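Local coordinates for putative N-acetylmuramoyl-L-alanine amidase (Enterococcus phage phiM1EF22, PDB 7D55), which probably recognises the enterococcal cell wall as the tetrameric cell-binding domain of a phage lysin, a putative N-acetylmuramoyl-L-alanine amidase, at residues Y5-N10 against G14-N19; A22-F27 against C33-H38; I48-K51 against K55-P58; K63-N66 against W71-R74. All blocks are in the same frame, centred on the assembly; numbering follows the deposited sequence.

Contact 1 (Y5-N10 against G14-N19); sequences YERPIN and GVLEWN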
loop_
_atom_site.group_PDB
_atom_site.type_symbol
_atom_site.label_atom_id
_atom_site.label_comp_id
_atom_site.label_asym_id
_atom_site.label_seq_id
_atom_site.Cartn_x
_atom_site.Cartn_y
_atom_site.Cartn_z
ATOM N N TYR A 5 13.689 -6.376 8.898
ATOM C CA TYR A 5 15.144 -6.338 8.825
ATOM C C TYR A 5 15.656 -5.583 10.039
ATOM O O TYR A 5 14.888 -4.974 10.785
ATOM C CB TYR A 5 15.643 -5.696 7.517
ATOM C CG TYR A 5 15.284 -4.234 7.357
ATOM C CD1 TYR A 5 14.045 -3.853 6.857
ATOM C CD2 TYR A 5 16.196 -3.231 7.692
ATOM C CE1 TYR A 5 13.717 -2.511 6.699
ATOM C CE2 TYR A 5 15.878 -1.881 7.528
ATOM C CZ TYR A 5 14.639 -1.533 7.037
ATOM O OH TYR A 5 14.311 -0.201 6.889
ATOM N N GLU A 6 16.969 -5.624 10.231
ATOM C CA GLU A 6 17.599 -4.874 11.305
ATOM C C GLU A 6 18.544 -3.840 10.714
ATOM O O GLU A 6 19.155 -4.076 9.670
ATOM C CB GLU A 6 18.378 -5.817 12.220
ATOM C CG GLU A 6 17.469 -6.714 13.045
ATOM C CD GLU A 6 18.232 -7.775 13.811
ATOM O OE1 GLU A 6 17.979 -8.972 13.596
ATOM O OE2 GLU A 6 19.087 -7.419 14.629
ATOM N N ARG A 7 18.678 -2.699 11.391
ATOM C CA ARG A 7 19.554 -1.635 10.922
ATOM C C ARG A 7 20.021 -0.810 12.117
ATOM O O ARG A 7 19.394 -0.847 13.190
ATOM C CB ARG A 7 18.858 -0.757 9.866
ATOM C CG ARG A 7 17.607 -0.059 10.361
ATOM C CD ARG A 7 17.863 1.422 10.593
ATOM N NE ARG A 7 18.157 2.097 9.332
ATOM C CZ ARG A 7 19.262 2.792 9.068
ATOM N NH1 ARG A 7 20.213 2.940 9.990
ATOM N NH2 ARG A 7 19.408 3.354 7.868
ATOM N N PRO A 8 21.133 -0.083 11.983
ATOM C CA PRO A 8 21.697 0.620 13.146
ATOM C C PRO A 8 20.873 1.823 13.591
ATOM O O PRO A 8 20.215 2.505 12.795
ATOM C CB PRO A 8 23.082 1.063 12.659
ATOM C CG PRO A 8 23.406 0.125 11.546
ATOM C CD PRO A 8 22.088 -0.115 10.855
ATOM N N ILE A 9 20.972 2.107 14.889
ATOM C CA ILE A 9 20.289 3.229 15.517
ATOM C C ILE A 9 21.203 3.784 16.599
ATOM O O ILE A 9 21.979 3.050 17.218
ATOM C CB ILE A 9 18.899 2.813 16.084
ATOM C CG1 ILE A 9 18.138 4.019 16.623
ATOM C CG2 ILE A 9 19.040 1.772 17.183
ATOM C CD1 ILE A 9 16.678 3.726 16.910
ATOM N N ASN A 10 21.141 5.093 16.799
ATOM C CA ASN A 10 21.867 5.722 17.894
ATOM C C ASN A 10 21.055 5.528 19.171
ATOM O O ASN A 10 19.944 6.052 19.285
ATOM C CB ASN A 10 22.039 7.210 17.598
ATOM C CG ASN A 10 22.926 7.920 18.615
ATOM O OD1 ASN A 10 22.770 7.750 19.825
ATOM N ND2 ASN A 10 23.846 8.738 18.123
ATOM N N GLY A 14 18.006 7.992 19.486
ATOM C CA GLY A 14 16.915 7.394 18.744
ATOM C C GLY A 14 16.907 7.680 17.257
ATOM O O GLY A 14 15.912 7.373 16.589
ATOM N N VAL A 15 17.977 8.259 16.717
ATOM C CA VAL A 15 18.076 8.601 15.303
ATOM C C VAL A 15 18.736 7.454 14.560
ATOM O O VAL A 15 19.733 6.884 15.029
ATOM C CB VAL A 15 18.881 9.904 15.117
ATOM C CG1 VAL A 15 19.056 10.232 13.630
ATOM C CG2 VAL A 15 18.213 11.045 15.846
ATOM N N LEU A 16 18.201 7.128 13.384
ATOM C CA LEU A 16 18.852 6.154 12.514
ATOM C C LEU A 16 20.095 6.781 11.898
ATOM O O LEU A 16 20.037 7.893 11.360
ATOM C CB LEU A 16 17.893 5.719 11.414
ATOM C CG LEU A 16 16.567 5.149 11.914
ATOM C CD1 LEU A 16 15.757 4.629 10.739
ATOM C CD2 LEU A 16 16.782 4.048 12.951
ATOM N N GLU A 17 21.227 6.089 12.018
ATOM C CA GLU A 17 22.519 6.574 11.537
ATOM C C GLU A 17 23.296 5.378 11.013
ATOM O O GLU A 17 23.095 4.257 11.478
ATOM C CB GLU A 17 23.360 7.169 12.680
ATOM C CG GLU A 17 22.634 8.127 13.593
ATOM C CD GLU A 17 23.560 8.796 14.584
ATOM O OE1 GLU A 17 24.468 8.108 15.100
ATOM O OE2 GLU A 17 23.370 9.996 14.861
ATOM N N TRP A 18 24.202 5.619 10.055
ATOM C CA TRP A 18 24.917 4.496 9.450
ATOM C C TRP A 18 25.779 3.765 10.467
ATOM O O TRP A 18 25.955 2.544 10.370
ATOM C CB TRP A 18 25.766 4.952 8.258
ATOM C CG TRP A 18 27.114 5.519 8.625
ATOM C CD1 TRP A 18 27.417 6.831 8.832
ATOM C CD2 TRP A 18 28.341 4.789 8.818
ATOM N NE1 TRP A 18 28.754 6.966 9.139
ATOM C CE2 TRP A 18 29.341 5.729 9.139
ATOM C CE3 TRP A 18 28.685 3.433 8.759
ATOM C CZ2 TRP A 18 30.660 5.362 9.400
ATOM C CZ3 TRP A 18 29.999 3.068 9.020
ATOM C CH2 TRP A 18 30.969 4.030 9.331
ATOM N N ASN A 19 26.307 4.483 11.450
ATOM C CA ASN A 19 27.215 3.923 12.440
ATOM C C ASN A 19 26.600 3.908 13.834
ATOM O O ASN A 19 27.285 4.117 14.836
ATOM C CB ASN A 19 28.551 4.654 12.442
ATOM C CG ASN A 19 29.678 3.775 12.936
ATOM O OD1 ASN A 19 29.515 2.551 13.065
ATOM N ND2 ASN A 19 30.819 4.380 13.232
#
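Asn10 carries all three hydrogen bonds between Tyr5-Asn10 and Gly14-Asn19. Its backbone N gives a nearly straight bond to Val15 O (2.9 Å, 172° at the hydrogen), and its own O receives Gly14 N at 2.7 Å, so both backbone polar groups of Asn10 are engaged. The side chain adds the third: ND2 donates to Glu17 OE1 (3.1 Å), reaching it from above the carboxylate plane, the amide and carboxylate being turned 77° apart. The other end of that amide, OD1, accepts from the backbone N of Lys12 and of Thr13.

Van der Waals packing centres on Leu16. With CG anti to its carbonyl carbon (chi1 -56°), Leu16 turns CD2 to Ile9 CG1 at 3.9 Å and to Arg7 CD at 3.7 Å. Its CB lies over the rim of one face of the Arg7 guanidinium. Pro8 CB rests against the Glu17 carbonyl, 3.4 Å from Glu17 O.

The charged group is fixed by polar bonds: Arg7 NH1 curls onto the carbonyl O of the next residue, Pro8 (2.8 Å), in the carbonyl plane and on a lone pair, while NH2 makes a salt bridge with Glu76 of helix 71-78.

Asn10 OD1 bonded to the backbone N two residues on is an Asx turn. Here it lies where the chain leaves strand 3-9, in the connection that leads to the antiparallel neighbour 22-28.

Contact 2 (A22-F27 against C33-H38); sequences AWTVMF and CRRVSH
Strands 22-27 and 33-36 run antiparallel with a marked twist, 135° between their directions: Phe27 and Arg34 form a hydrogen-bonded pair, with N to O bonds of 2.8 Å both ways, and Met26 and Arg35 the non-hydrogen-bonded pair beside it. Farther along, Val36 N still reaches Val25 O at 2.9 Å, but a water stands in for the return bond of this pair, accepting from Val25 N and donating to Val36 O at 2.6 Å.

On the face of Met26 and Arg35, the bent Met26 chain brings SD to 3.5 Å from Arg35 CA and folds CE over the Arg34-Arg35 peptide. Arg35, extended from CG to NE, passes Thr24 and donates NE to Thr24 OG1 at 3.0 Å, the hydroxyl tilted 24° from the guanidinium plane. On the other face Val36 CG2 packs on Phe27 CB at 3.6 Å and Val25 CG1 on Val36 CB; helix 39-53 covers these residues through Met42 and Ile45.

Thr24 OG1 accepts a hydrogen bond from Arg35 NE and donates one to Val25 O, which receives it and Val36 N from opposite faces of its plane. The doubly gripped carbonyl and the water probably hold the hairpin together where the strands diverge.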
loop_
_atom_site.group_PDB
_atom_site.type_symbol
_atom_site.label_atom_id
_atom_site.label_comp_id
_atom_site.label_asym_id
_atom_site.label_seq_id
_atom_site.Cartn_x
_atom_site.Cartn_y
_atom_site.Cartn_z
ATOM N N ALA A 22 23.661 0.726 18.309
ATOM C CA ALA A 22 22.710 -0.332 18.603
ATOM C C ALA A 22 21.960 -0.671 17.320
ATOM O O ALA A 22 22.197 -0.079 16.258
ATOM C CB ALA A 22 21.798 0.055 19.781
ATOM N N TRP A 23 21.057 -1.641 17.412
ATOM C CA TRP A 23 20.302 -2.114 16.261
ATOM C C TRP A 23 18.823 -2.094 16.590
ATOM O O TRP A 23 18.433 -2.293 17.745
ATOM C CB TRP A 23 20.732 -3.548 15.860
ATOM C CG TRP A 23 22.145 -3.561 15.388
ATOM C CD1 TRP A 23 23.267 -3.546 16.161
ATOM C CD2 TRP A 23 22.591 -3.525 14.030
ATOM N NE1 TRP A 23 24.394 -3.524 15.364
ATOM C CE2 TRP A 23 23.999 -3.509 14.051
ATOM C CE3 TRP A 23 21.938 -3.519 12.795
ATOM C CZ2 TRP A 23 24.761 -3.482 12.886
ATOM C CZ3 TRP A 23 22.704 -3.507 11.629
ATOM C CH2 TRP A 23 24.096 -3.477 11.687
ATOM N N THR A 24 18.005 -1.838 15.567
ATOM C CA THR A 24 16.562 -1.937 15.686
ATOM C C THR A 24 15.988 -2.730 14.521
ATOM O O THR A 24 16.510 -2.709 13.402
ATOM C CB THR A 24 15.873 -0.571 15.730
ATOM O OG1 THR A 24 14.465 -0.755 15.958
ATOM C CG2 THR A 24 16.091 0.197 14.417
ATOM N N VAL A 25 14.912 -3.455 14.813
ATOM C CA VAL A 25 14.113 -4.071 13.768
ATOM C C VAL A 25 13.303 -2.987 13.078
ATOM O O VAL A 25 12.897 -1.998 13.705
ATOM C CB VAL A 25 13.221 -5.173 14.370
ATOM C CG1 VAL A 25 12.353 -5.815 13.306
ATOM C CG2 VAL A 25 14.088 -6.223 15.012
ATOM N N MET A 26 13.101 -3.155 11.775
ATOM C CA MET A 26 12.262 -2.294 10.959
ATOM C C MET A 26 11.331 -3.172 10.137
ATOM O O MET A 26 11.639 -4.332 9.839
ATOM C CB MET A 26 13.096 -1.466 9.967
ATOM C CG MET A 26 14.169 -0.573 10.595
ATOM S SD MET A 26 13.571 0.955 11.351
ATOM C CE MET A 26 12.971 1.842 9.911
ATOM N N PHE A 27 10.209 -2.578 9.742
ATOM C CA PHE A 27 9.170 -3.233 8.960
ATOM C C PHE A 27 8.973 -2.434 7.681
ATOM O O PHE A 27 8.730 -1.225 7.727
ATOM C CB PHE A 27 7.860 -3.265 9.755
ATOM C CG PHE A 27 6.669 -3.687 8.950
ATOM C CD1 PHE A 27 6.663 -4.909 8.291
ATOM C CD2 PHE A 27 5.530 -2.891 8.901
ATOM C CE1 PHE A 27 5.557 -5.310 7.560
ATOM C CE2 PHE A 27 4.418 -3.282 8.179
ATOM C CZ PHE A 27 4.428 -4.504 7.511
ATOM N N CYS A 33 9.236 2.342 5.457
ATOM C CA CYS A 33 9.916 1.533 6.457
ATOM C C CYS A 33 9.665 2.162 7.821
ATOM O O CYS A 33 9.831 3.377 7.990
ATOM C CB CYS A 33 11.419 1.453 6.166
ATOM S SG CYS A 33 11.808 0.481 4.682
ATOM N N ARG A 34 9.245 1.349 8.783
ATOM C CA ARG A 34 8.856 1.851 10.089
ATOM C C ARG A 34 9.551 1.037 11.163
ATOM O O ARG A 34 9.719 -0.179 11.020
ATOM C CB ARG A 34 7.348 1.731 10.276
ATOM C CG ARG A 34 6.838 2.549 11.424
ATOM C CD ARG A 34 5.323 2.428 11.562
ATOM N NE ARG A 34 4.583 3.039 10.458
ATOM C CZ ARG A 34 4.262 4.335 10.387
ATOM N NH1 ARG A 34 4.649 5.180 11.336
ATOM N NH2 ARG A 34 3.564 4.792 9.359
ATOM N N ARG A 35 9.947 1.710 12.238
ATOM C CA ARG A 35 10.647 1.026 13.315
ATOM C C ARG A 35 9.709 0.110 14.091
ATOM O O ARG A 35 8.562 0.467 14.382
ATOM C CB ARG A 35 11.280 2.026 14.273
ATOM C CG ARG A 35 12.102 1.334 15.348
ATOM C CD ARG A 35 12.580 2.288 16.394
ATOM N NE ARG A 35 13.315 1.564 17.420
ATOM C CZ ARG A 35 13.792 2.112 18.527
ATOM N NH1 ARG A 35 13.609 3.409 18.760
ATOM N NH2 ARG A 35 14.449 1.360 19.399
ATOM N N VAL A 36 10.220 -1.075 14.430
ATOM C CA VAL A 36 9.542 -2.057 15.268
ATOM C C VAL A 36 10.299 -2.079 16.586
ATOM O O VAL A 36 11.506 -2.353 16.603
ATOM C CB VAL A 36 9.578 -3.444 14.603
ATOM C CG1 VAL A 36 8.920 -4.488 15.485
ATOM C CG2 VAL A 36 8.914 -3.401 13.227
ATOM N N SER A 37 9.621 -1.784 17.694
ATOM C CA SER A 37 10.354 -1.582 18.942
ATOM C C SER A 37 9.876 -2.459 20.089
ATOM O O SER A 37 10.283 -2.235 21.234
ATOM C CB SER A 37 10.346 -0.111 19.361
ATOM O OG SER A 37 9.022 0.321 19.581
ATOM N N HIS A 38 9.038 -3.454 19.819
ATOM C CA HIS A 38 8.592 -4.359 20.853
ATOM C C HIS A 38 8.469 -5.740 20.226
ATOM O O HIS A 38 8.025 -5.860 19.074
ATOM C CB HIS A 38 7.236 -3.918 21.414
ATOM C CG HIS A 38 6.819 -4.681 22.630
ATOM N ND1 HIS A 38 6.202 -5.909 22.557
ATOM C CD2 HIS A 38 6.939 -4.397 23.950
ATOM C CE1 HIS A 38 5.955 -6.348 23.780
ATOM N NE2 HIS A 38 6.393 -5.448 24.644
HETATM O O HOH W 1 13.719 -3.497 17.439
#

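Contact 3 (I48-K51 against K55-P58); sequences IYRK and KDIP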
loop_
_atom_site.group_PDB
_atom_site.type_symbol
_atom_site.label_atom_id
_atom_site.label_comp_id
_atom_site.label_asym_id
_atom_site.label_seq_id
_atom_site.Cartn_x
_atom_site.Cartn_y
_atom_site.Cartn_z
ATOM N N ILE A 48 0.070 -12.018 11.000
ATOM C CA ILE A 48 -0.825 -11.541 9.950
ATOM C C ILE A 48 -0.278 -11.918 8.584
ATOM O O ILE A 48 -1.024 -12.357 7.701
ATOM C CB ILE A 48 -1.050 -10.023 10.073
ATOM C CG1 ILE A 48 -1.780 -9.685 11.379
ATOM C CG2 ILE A 48 -1.833 -9.498 8.866
ATOM C CD1 ILE A 48 -1.710 -8.214 11.717
ATOM N N TYR A 49 1.031 -11.756 8.387
ATOM C CA TYR A 49 1.612 -12.133 7.105
ATOM C C TYR A 49 1.372 -13.612 6.821
ATOM O O TYR A 49 0.977 -13.990 5.710
ATOM C CB TYR A 49 3.106 -11.807 7.076
ATOM C CG TYR A 49 3.748 -12.075 5.735
ATOM C CD1 TYR A 49 4.105 -13.363 5.359
ATOM C CD2 TYR A 49 3.987 -11.039 4.842
ATOM C CE1 TYR A 49 4.682 -13.620 4.132
ATOM C CE2 TYR A 49 4.572 -11.286 3.615
ATOM C CZ TYR A 49 4.920 -12.583 3.273
ATOM O OH TYR A 49 5.500 -12.848 2.065
ATOM N N ARG A 50 1.603 -14.463 7.821
ATOM C CA ARG A 50 1.416 -15.897 7.636
ATOM C C ARG A 50 -0.041 -16.233 7.340
ATOM O O ARG A 50 -0.325 -17.086 6.492
ATOM C CB ARG A 50 1.914 -16.655 8.864
ATOM C CG ARG A 50 2.124 -18.146 8.625
ATOM C CD ARG A 50 2.650 -18.831 9.871
ATOM N NE ARG A 50 3.910 -18.240 10.310
ATOM C CZ ARG A 50 4.046 -17.469 11.387
ATOM N NH1 ARG A 50 2.991 -17.189 12.141
ATOM N NH2 ARG A 50 5.240 -16.975 11.705
ATOM N N LYS A 51 -0.979 -15.573 8.023
ATOM C CA LYS A 51 -2.388 -15.845 7.760
ATOM C C LYS A 51 -2.780 -15.459 6.338
ATOM O O LYS A 51 -3.618 -16.127 5.723
ATOM C CB LYS A 51 -3.269 -15.128 8.786
ATOM C CG LYS A 51 -3.380 -15.882 10.104
ATOM C CD LYS A 51 -4.371 -15.223 11.046
ATOM C CE LYS A 51 -4.684 -16.125 12.237
ATOM N NZ LYS A 51 -3.450 -16.661 12.891
ATOM N N LYS A 55 3.124 -18.542 4.386
ATOM C CA LYS A 55 4.540 -18.726 4.657
ATOM C C LYS A 55 5.009 -17.564 5.522
ATOM O O LYS A 55 4.286 -16.587 5.727
ATOM C CB LYS A 55 5.354 -18.820 3.369
ATOM C CG LYS A 55 5.143 -17.669 2.416
ATOM C CD LYS A 55 6.143 -17.744 1.274
ATOM C CE LYS A 55 5.470 -17.541 -0.062
ATOM N NZ LYS A 55 4.694 -16.276 -0.103
ATOM N N ASP A 56 6.237 -17.669 6.020
ATOM C CA ASP A 56 6.776 -16.654 6.920
ATOM C C ASP A 56 7.183 -15.391 6.166
ATOM O O ASP A 56 7.652 -15.443 5.022
ATOM C CB ASP A 56 8.000 -17.198 7.654
ATOM C CG ASP A 56 7.654 -18.272 8.661
ATOM O OD1 ASP A 56 6.450 -18.497 8.919
ATOM O OD2 ASP A 56 8.594 -18.896 9.199
ATOM N N ILE A 57 7.032 -14.248 6.835
ATOM C CA ILE A 57 7.470 -12.986 6.220
ATOM C C ILE A 57 8.978 -13.024 6.002
ATOM O O ILE A 57 9.719 -13.544 6.864
ATOM C CB ILE A 57 7.064 -11.783 7.095
ATOM C CG1 ILE A 57 7.316 -10.458 6.368
ATOM C CG2 ILE A 57 7.770 -11.816 8.460
ATOM C CD1 ILE A 57 6.830 -9.253 7.135
ATOM N N PRO A 58 9.491 -12.529 4.876
ATOM C CA PRO A 58 10.945 -12.443 4.714
ATOM C C PRO A 58 11.574 -11.595 5.807
ATOM O O PRO A 58 11.056 -10.538 6.172
ATOM C CB PRO A 58 11.103 -11.775 3.348
ATOM C CG PRO A 58 9.864 -12.145 2.615
ATOM C CD PRO A 58 8.776 -12.140 3.649
#
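The last turns of helix 39-53 and the loop that doubles back from it toward strand 59-60 pack here, with Tyr49 laid along the returning backbone. CG stands anti to the backbone N (chi1 -176°), which carries the ring out to the loop. Ile57 CA sits over one face, 3.6 Å from the ring centroid and 19° off the normal, a CH-pi contact, and Ile57 CB closes on Tyr49 CG at the same distance. Lys55 O lies in the ring plane at the edge, 3.2 Å from CD1 of Tyr49. Near the phenol end, Pro58 CD approaches Tyr49 OH at 3.7 Å, the proline lying across the tyrosine.

The second link is ionic. Arg50 and Asp56 run alongside each other in one direction; Arg50 NE donates a nearly straight bond to Asp56 OD1 at 2.9 Å, in the guanidinium plane and nearly along the C-O axis of the acceptor. NH2 adds a weak second bond to the same oxygen. The two planes stand 82° apart, and both residues are exposed, so the bridge bounds the contact at the solvent side.

Tyr49 OH bonds Asn52 OD1 of the third subunit, whose Asn52 O also receives Lys55 NZ. Lys55 O, by contrast, is buried with no polar partner in the model and meets the tyrosine edge instead. The packing of Tyr49 probably helps to place its hydroxyl for the tetramer contact.

Contact 4 (K63-N66 against W71-R74); sequences KEWN and WYNR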
loop_
_atom_site.group_PDB
_atom_site.type_symbol
_atom_site.label_atom_id
_atom_site.label_comp_id
_atom_site.label_asym_id
_atom_site.label_seq_id
_atom_site.Cartn_x
_atom_site.Cartn_y
_atom_site.Cartn_z
ATOM N N LYS A 63 23.359 -11.064 9.606
ATOM C CA LYS A 63 24.273 -11.841 8.781
ATOM C C LYS A 63 24.252 -11.352 7.337
ATOM O O LYS A 63 25.300 -11.298 6.681
ATOM C CB LYS A 63 23.910 -13.324 8.872
ATOM C CG LYS A 63 24.797 -14.240 8.053
ATOM C CD LYS A 63 24.489 -15.706 8.334
ATOM C CE LYS A 63 25.444 -16.628 7.575
ATOM N NZ LYS A 63 25.451 -16.318 6.113
ATOM N N GLU A 64 23.076 -10.960 6.838
ATOM C CA GLU A 64 22.863 -10.541 5.454
ATOM C C GLU A 64 23.057 -9.036 5.261
ATOM O O GLU A 64 23.710 -8.600 4.304
ATOM C CB GLU A 64 21.438 -10.911 5.018
ATOM C CG GLU A 64 21.155 -12.397 4.850
ATOM C CD GLU A 64 20.748 -13.084 6.143
ATOM O OE1 GLU A 64 21.358 -14.124 6.481
ATOM O OE2 GLU A 64 19.812 -12.595 6.815
ATOM N N TRP A 65 22.463 -8.227 6.132
ATOM C CA TRP A 65 22.474 -6.775 5.991
ATOM C C TRP A 65 23.119 -6.188 7.234
ATOM O O TRP A 65 22.603 -6.370 8.339
ATOM C CB TRP A 65 21.049 -6.234 5.875
ATOM C CG TRP A 65 20.306 -6.537 4.610
ATOM C CD1 TRP A 65 20.687 -7.356 3.584
ATOM C CD2 TRP A 65 19.034 -6.001 4.248
ATOM N NE1 TRP A 65 19.714 -7.361 2.599
ATOM C CE2 TRP A 65 18.691 -6.536 2.986
ATOM C CE3 TRP A 65 18.148 -5.125 4.873
ATOM C CZ2 TRP A 65 17.496 -6.212 2.339
ATOM C CZ3 TRP A 65 16.970 -4.804 4.234
ATOM C CH2 TRP A 65 16.650 -5.348 2.979
ATOM N N ASN A 66 24.223 -5.468 7.056
ATOM C CA ASN A 66 24.959 -4.919 8.192
ATOM C C ASN A 66 25.784 -3.737 7.689
ATOM O O ASN A 66 25.650 -3.318 6.536
ATOM C CB ASN A 66 25.802 -6.018 8.842
ATOM C CG ASN A 66 26.685 -6.717 7.842
ATOM O OD1 ASN A 66 27.478 -6.077 7.155
ATOM N ND2 ASN A 66 26.549 -8.035 7.740
ATOM N N TRP A 71 22.437 -2.977 2.913
ATOM C CA TRP A 71 21.365 -3.016 1.926
ATOM C C TRP A 71 20.135 -2.254 2.397
ATOM O O TRP A 71 19.337 -1.793 1.571
ATOM C CB TRP A 71 21.017 -4.468 1.629
ATOM C CG TRP A 71 22.047 -5.127 0.789
ATOM C CD1 TRP A 71 23.068 -5.941 1.208
ATOM C CD2 TRP A 71 22.183 -5.006 -0.626
ATOM N NE1 TRP A 71 23.819 -6.351 0.124
ATOM C CE2 TRP A 71 23.293 -5.787 -1.010
ATOM C CE3 TRP A 71 21.465 -4.319 -1.611
ATOM C CZ2 TRP A 71 23.701 -5.892 -2.333
ATOM C CZ3 TRP A 71 21.870 -4.432 -2.919
ATOM C CH2 TRP A 71 22.979 -5.207 -3.270
ATOM N N TYR A 72 19.954 -2.122 3.712
ATOM C CA TYR A 72 18.850 -1.318 4.225
ATOM C C TYR A 72 18.910 0.129 3.723
ATOM O O TYR A 72 17.863 0.769 3.579
ATOM C CB TYR A 72 18.802 -1.391 5.749
ATOM C CG TYR A 72 20.146 -1.295 6.418
ATOM C CD1 TYR A 72 20.802 -0.067 6.544
ATOM C CD2 TYR A 72 20.778 -2.434 6.921
ATOM C CE1 TYR A 72 22.050 0.016 7.176
ATOM C CE2 TYR A 72 22.009 -2.359 7.535
ATOM C CZ TYR A 72 22.644 -1.139 7.655
ATOM O OH TYR A 72 23.868 -1.099 8.275
ATOM N N ASN A 73 20.113 0.653 3.435
ATOM C CA ASN A 73 20.225 1.986 2.837
ATOM C C ASN A 73 19.474 2.045 1.516
ATOM O O ASN A 73 18.804 3.041 1.214
ATOM C CB ASN A 73 21.685 2.325 2.524
ATOM C CG ASN A 73 22.508 2.662 3.747
ATOM O OD1 ASN A 73 21.982 2.871 4.837
ATOM N ND2 ASN A 73 23.832 2.737 3.556
ATOM N N ARG A 74 19.615 0.999 0.699
ATOM C CA ARG A 74 18.950 0.957 -0.597
ATOM C C ARG A 74 17.445 0.807 -0.436
ATOM O O ARG A 74 16.670 1.485 -1.125
ATOM C CB ARG A 74 19.502 -0.204 -1.423
ATOM C CG ARG A 74 21.019 -0.196 -1.576
ATOM C CD ARG A 74 21.503 1.067 -2.265
ATOM N NE ARG A 74 22.951 1.067 -2.438
ATOM C CZ ARG A 74 23.644 2.082 -2.944
ATOM N NH1 ARG A 74 23.015 3.192 -3.320
ATOM N NH2 ARG A 74 24.959 1.992 -3.070
#
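Trp65 and Trp71 make the main aromatic contact between Lys63-Asn66 and residues Trp71-Arg74 of helix 71-78. Trp71 CB stands over the five-membered ring of Trp65, 3.3 Å from its centroid and only 10° off the normal, a close CH-pi contact. Beyond CB the Trp71 indole leads off at about a right angle to the Trp65 side chain. The two five-membered rings meet obliquely, their centroids 4.9 Å apart and their planes at 34°.

Backbone and apolar packing extend along the same face of Trp65. Tyr72 N lies above it toward the rim, 3.7 Å from Trp65 CE3, and Tyr72 CB comes within 3.9 Å of that carbon. The tyrosine has CG between its backbone N and carbonyl carbon (chi1 43°), which sends the ring back past Trp65, in the opposite direction, to Asn66, the residue after Trp65; Tyr72 OH ends 3.3 Å from Asn66 C. Asn66 itself uses its amide on its own loop, accepting from Asn68 N and donating to Gln62 O.

Around this pair, Trp65 stacks on Tyr60 of strand 59-60 and meets Tyr5 of strand 3-9, while Tyr72 packs on Tyr5, Arg7 and Pro8. Helix 39-53 of the third subunit borders the site, Val44 touching Trp65 and Asp40 touching Trp71.

Contacts 1 and 2 belong to one sheet: strands 3-9 and 22-28 are neighbours, and Tyr5 O lies 2.7 Å from Met26 N, a probable hydrogen bond. Contact 4 packs against contact 1, with Tyr5 CG 3.6 Å from Trp65 CZ3 and Pro8 CD 3.3 Å from Tyr72 OH. Contact 3 lies on the opposite side of the chain's centre from contact 1, centres about 25 Å apart, and meets contact 2 only lightly, Phe27 CE1 to Ile57 CD1 at 4.2 Å. Contacts 3 and 4, their centres about 21 Å apart, both touch the third subunit, whereas contacts 2 and 3 share the second; contact 1 touches no other chain of the tetramer.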